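Amidase, hydantoinase/carbamoylase family (Paraburkholderia phymatum, PDB 6C0D) probably hydrolyses N-carbamoyl-L-amino acids, as a homodimeric, zinc-binding amidase of the peptidase M20 family. Local coordinates at residues 116-119 with 120-123; 294-298 with 299-303. One frame throughout, in Å; residues are numbered along the deposited sequence. Where two conformers were deposited one is given.

Both contacts are local turns at the junction of a helix and a strand, but they run in reverse order. Contact 1 follows the end of helix 102-117 on the way to strand 125-130; contact 2 leads from strand 283-296 into helix 299-317. Their centres lie about 42 Å apart, with nearest atoms about 32 Å from each other, so neither touches the other. Contact 1 is a surface turn away from the zinc site, its centre about 31 Å from the centre of the chain, held chiefly by backbone carbonyls and two waters. Contact 2 is partly buried, with its centre about 17 Å from that of the chain, and adds a salt bridge, an Asx turn and a side-chain helix cap to its apolar packing.

Contact 1 (116-119 with 120-123); sequences GECE and ATRE
Cys118 and Thr121 meet through both backbone and side chain at the turn that follows helix 102-117. Thr121 N donates to Cys118 O at 3.0 Å; with an N-H...O angle of 142° and the donor lying above the carbonyl plane, this bond is bent. Beside it, Thr121 OG1 comes within 3.3 Å of Cys118 CB. The hydroxyl sits between the backbone N and the carbonyl carbon of its own residue (chi1 56°), turned back toward the helix end, where it hydrogen-bonds to Leu115 O. Cys118 SG passes 4.1 Å from Ala120 CB in a loose apolar contact, and Pro14 touches the side chains of both Cys118 and Thr121.

On the next residue, Glu119 O receives a weak bond from Arg122 N at 3.5 Å and also accepts from two waters. One of these, in the guanidinium plane, accepts from Arg122 NE and donates to Glu119 O, bridging the two. With CG anti to N, Arg122 lays CG 3.6 Å from Gly116 O; the bend at chi3 (62°) then carries the guanidinium away.

This is structural packing away from the annotated sites, joining helix 102-117 to strand 125-130 at the outer surface of what is, by family, probably the zinc-binding catalytic domain. The chemistry implies a turn defined mainly by main-chain carbonyls: the threonine hydroxyl ties it to the preceding helix, and water links arginine to carbonyl.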
loop_
_atom_site.group_PDB
_atom_site.type_symbol
_atom_site.label_atom_id
_atom_site.label_comp_id
_atom_site.label_asym_id
_atom_site.label_seq_id
_atom_site.Cartn_x
_atom_site.Cartn_y
_atom_site.Cartn_z
ATOM N N GLY A 116 -28.216 -38.853 -26.302
ATOM C CA GLY A 116 -28.807 -40.166 -26.085
ATOM C C GLY A 116 -30.236 -40.270 -26.567
ATOM O O GLY A 116 -30.697 -41.369 -26.885
ATOM N N GLU A 117 -30.940 -39.141 -26.654
ATOM C CA GLU A 117 -32.340 -39.129 -27.056
ATOM C C GLU A 117 -32.534 -38.993 -28.559
ATOM O O GLU A 117 -33.671 -39.081 -29.031
ATOM C CB GLU A 117 -33.078 -37.986 -26.338
ATOM C CG GLU A 117 -33.230 -38.234 -24.851
ATOM C CD GLU A 117 -33.549 -36.967 -24.060
ATOM O OE1 GLU A 117 -33.497 -35.842 -24.622
ATOM O OE2 GLU A 117 -33.848 -37.113 -22.860
ATOM N N CYS A 118 -31.468 -38.771 -29.320
ATOM C CA CYS A 118 -31.553 -38.613 -30.766
ATOM C C CYS A 118 -31.035 -39.894 -31.425
ATOM O O CYS A 118 -29.914 -40.319 -31.145
ATOM C CB CYS A 118 -30.742 -37.391 -31.199
ATOM S SG CYS A 118 -30.505 -37.207 -32.988
ATOM N N GLU A 119 -31.859 -40.516 -32.279
ATOM C CA GLU A 119 -31.468 -41.807 -32.840
ATOM C C GLU A 119 -30.135 -41.726 -33.583
ATOM O O GLU A 119 -29.321 -42.655 -33.494
ATOM C CB GLU A 119 -32.577 -42.353 -33.740
ATOM C CG GLU A 119 -33.573 -43.206 -32.960
ATOM C CD GLU A 119 -34.786 -43.628 -33.774
ATOM O OE1 GLU A 119 -35.889 -43.671 -33.197
ATOM O OE2 GLU A 119 -34.638 -43.920 -34.978
ATOM N N ALA A 120 -29.872 -40.623 -34.288
ATOM C CA ALA A 120 -28.627 -40.501 -35.049
ATOM C C ALA A 120 -27.375 -40.372 -34.175
ATOM O O ALA A 120 -26.280 -40.662 -34.653
ATOM C CB ALA A 120 -28.704 -39.299 -35.990
ATOM N N THR A 121 -27.497 -39.931 -32.927
ATOM C CA THR A 121 -26.349 -39.775 -32.034
ATOM C C THR A 121 -26.407 -40.718 -30.839
ATOM O O THR A 121 -25.531 -40.641 -29.959
ATOM C CB THR A 121 -26.260 -38.327 -31.523
ATOM O OG1 THR A 121 -27.501 -37.987 -30.896
ATOM C CG2 THR A 121 -26.048 -37.356 -32.695
ATOM N N ARG A 122 -27.402 -41.607 -30.796
ATOM C CA ARG A 122 -27.638 -42.440 -29.625
ATOM C C ARG A 122 -26.429 -43.296 -29.284
ATOM O O ARG A 122 -26.167 -43.543 -28.108
ATOM C CB ARG A 122 -28.865 -43.337 -29.863
ATOM C CG ARG A 122 -29.274 -44.178 -28.641
ATOM C CD ARG A 122 -30.260 -45.279 -29.019
ATOM N NE ARG A 122 -29.644 -46.198 -29.964
ATOM C CZ ARG A 122 -28.837 -47.192 -29.603
ATOM N NH1 ARG A 122 -28.567 -47.401 -28.317
ATOM N NH2 ARG A 122 -28.299 -47.977 -30.521
ATOM N N GLU A 123 -25.664 -43.732 -30.292
ATOM C CA GLU A 123 -24.530 -44.615 -30.031
ATOM C C GLU A 123 -23.337 -43.901 -29.403
ATOM O O GLU A 123 -22.445 -44.578 -28.879
ATOM C CB GLU A 123 -24.071 -45.290 -31.330
ATOM C CG GLU A 123 -25.142 -46.133 -31.956
ATOM C CD GLU A 123 -24.726 -46.741 -33.285
ATOM O OE1 GLU A 123 -23.517 -46.703 -33.617
ATOM O OE2 GLU A 123 -25.619 -47.253 -33.996
HETATM O O HOH W 1 -29.921 -45.351 -32.736
HETATM O O HOH W 2 -27.608 -44.554 -34.997
#

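Contact 2 (294-298 with 299-303); sequences FRDAN and PNRLH
The guanidinium of Arg301 has Asp296 OD2 and a water at its edge, both in its plane, while Asn298 CB approaches NH1 obliquely at 3.4 Å. Arg301 NH1 donates to Asp296 OD2 at 2.9 Å in a fairly straight bond, forming a salt bridge. The oxygen is met on its syn side, although the carboxylate and guanidinium planes stand 67° apart. The Phe294 ring meets Leu302 obliquely, CD2 lying 3.7 Å from Leu302 CD1.

Asp296 OD2 has a second donor: Asn298 N approaches at 2.9 Å from above the carboxylate plane, closing an Asx turn. Two bonds therefore grip this oxygen, while OD1 is held by Thr267 OG1, which probably helps fix the carboxylate's rotation. Arg301 reaches it because CG extends anti to N before the chain folds at chi3, laying CD against both carboxylate oxygens; NE turns to Leu262 O.

Asn298 is the N-cap. Its OD1 accepts from Arg301 N at 3.1 Å, and its backbone O receives Leu302 N at 2.9 Å in a nearly straight bond (167°), opening the first helical turn. The cap and the Asx turn thus meet in one residue, whose N and OD1 face different partners.

The strand 294-296 and helix 299-303 axes run nearly antiparallel (159°) and come within 8.1 Å, so the helix folds back along its strand. Phe294 lies on the helix-facing side, against Phe222 of 210-227 and Trp269 of 268-277, and edge-to-face with Phe259 of helix 244-262. Leu302 and Pro299 touch the loop at Pro335. These antiparallel strands under two helices fit the smaller, dimerisation domain of M20 enzymes, consistent with Arg295 packing on Ser282 of the second subunit.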
loop_
_atom_site.group_PDB
_atom_site.type_symbol
_atom_site.label_atom_id
_atom_site.label_comp_id
_atom_site.label_asym_id
_atom_site.label_seq_id
_atom_site.Cartn_x
_atom_site.Cartn_y
_atom_site.Cartn_z
ATOM N N PHE A 294 1.451 -10.472 -15.753
ATOM C CA PHE A 294 1.108 -10.267 -17.153
ATOM C C PHE A 294 0.767 -11.606 -17.795
ATOM O O PHE A 294 1.161 -12.676 -17.315
ATOM C CB PHE A 294 2.197 -9.511 -17.948
ATOM C CG PHE A 294 3.588 -10.105 -17.876
ATOM C CD1 PHE A 294 4.477 -9.693 -16.884
ATOM C CD2 PHE A 294 4.037 -11.002 -18.851
ATOM C CE1 PHE A 294 5.782 -10.196 -16.836
ATOM C CE2 PHE A 294 5.352 -11.514 -18.807
ATOM C CZ PHE A 294 6.220 -11.104 -17.800
ATOM N N ARG A 295 -0.030 -11.526 -18.860
ATOM C CA ARG A 295 -0.564 -12.716 -19.523
ATOM C C ARG A 295 -0.596 -12.491 -21.020
ATOM O O ARG A 295 -0.836 -11.375 -21.483
ATOM C CB ARG A 295 -1.993 -13.060 -19.063
ATOM C CG ARG A 295 -2.179 -13.075 -17.544
ATOM C CD ARG A 295 -3.550 -13.642 -17.158
ATOM N NE ARG A 295 -3.866 -13.348 -15.758
ATOM C CZ ARG A 295 -4.685 -14.072 -15.002
ATOM N NH1 ARG A 295 -5.274 -15.152 -15.506
ATOM N NH2 ARG A 295 -4.897 -13.735 -13.733
ATOM N N ASP A 296 -0.389 -13.574 -21.774
ATOM C CA ASP A 296 -0.498 -13.491 -23.217
ATOM C C ASP A 296 -0.669 -14.904 -23.773
ATOM O O ASP A 296 -0.203 -15.877 -23.182
ATOM C CB ASP A 296 0.729 -12.819 -23.835
ATOM C CG ASP A 296 0.457 -12.309 -25.236
ATOM O OD1 ASP A 296 -0.260 -11.286 -25.357
ATOM O OD2 ASP A 296 0.917 -12.946 -26.218
ATOM N N ALA A 297 -1.334 -14.995 -24.921
ATOM C CA ALA A 297 -1.514 -16.293 -25.574
ATOM C C ALA A 297 -0.310 -16.724 -26.397
ATOM O O ALA A 297 -0.230 -17.899 -26.790
ATOM C CB ALA A 297 -2.737 -16.240 -26.495
ATOM N N ASN A 298 0.613 -15.803 -26.693
ATOM C CA ASN A 298 1.715 -16.078 -27.603
ATOM C C ASN A 298 2.986 -16.347 -26.803
ATOM O O ASN A 298 3.493 -15.426 -26.132
ATOM C CB ASN A 298 1.914 -14.896 -28.556
ATOM C CG ASN A 298 2.937 -15.186 -29.654
ATOM O OD1 ASN A 298 4.111 -15.375 -29.384
ATOM N ND2 ASN A 298 2.483 -15.205 -30.900
ATOM N N PRO A 299 3.531 -17.566 -26.816
ATOM C CA PRO A 299 4.694 -17.833 -25.956
ATOM C C PRO A 299 5.893 -16.958 -26.279
ATOM O O PRO A 299 6.624 -16.568 -25.358
ATOM C CB PRO A 299 4.983 -19.328 -26.203
ATOM C CG PRO A 299 4.279 -19.664 -27.461
ATOM C CD PRO A 299 3.089 -18.773 -27.555
ATOM N N ASN A 300 6.134 -16.650 -27.560
ATOM C CA ASN A 300 7.253 -15.773 -27.899
ATOM C C ASN A 300 7.080 -14.401 -27.259
ATOM O O ASN A 300 8.043 -13.823 -26.733
ATOM C CB ASN A 300 7.378 -15.617 -29.414
ATOM C CG ASN A 300 8.112 -16.778 -30.067
ATOM O OD1 ASN A 300 8.734 -17.592 -29.388
ATOM N ND2 ASN A 300 8.068 -16.835 -31.394
ATOM N N ARG A 301 5.866 -13.860 -27.315
ATOM C CA ARG A 301 5.628 -12.540 -26.724
ATOM C C ARG A 301 5.757 -12.591 -25.213
ATOM O O ARG A 301 6.346 -11.690 -24.597
ATOM C CB ARG A 301 4.246 -12.019 -27.105
ATOM C CG ARG A 301 4.000 -10.601 -26.535
ATOM C CD ARG A 301 2.585 -10.086 -26.813
ATOM N NE ARG A 301 2.431 -9.742 -28.224
ATOM C CZ ARG A 301 1.767 -10.475 -29.112
ATOM N NH1 ARG A 301 1.165 -11.602 -28.744
ATOM N NH2 ARG A 301 1.696 -10.067 -30.373
ATOM N N LEU A 302 5.200 -13.635 -24.599
ATOM C CA LEU A 302 5.266 -13.758 -23.148
ATOM C C LEU A 302 6.712 -13.800 -22.678
ATOM O O LEU A 302 7.070 -13.146 -21.691
ATOM C CB LEU A 302 4.506 -15.008 -22.707
ATOM C CG LEU A 302 4.191 -15.234 -21.233
ATOM C CD1 LEU A 302 3.298 -14.107 -20.651
ATOM C CD2 LEU A 302 3.505 -16.610 -21.104
ATOM N N HIS A 303 7.567 -14.542 -23.396
ATOM C CA HIS A 303 8.980 -14.630 -23.044
ATOM C C HIS A 303 9.707 -13.323 -23.338
ATOM O O HIS A 303 10.618 -12.935 -22.599
ATOM C CB HIS A 303 9.648 -15.791 -23.805
ATOM C CG HIS A 303 8.999 -17.122 -23.577
ATOM N ND1 HIS A 303 9.254 -18.222 -24.370
ATOM C CD2 HIS A 303 8.100 -17.528 -22.647
ATOM C CE1 HIS A 303 8.539 -19.247 -23.940
ATOM N NE2 HIS A 303 7.828 -18.852 -22.898
HETATM O O HOH W 3 0.393 -12.850 -31.597
#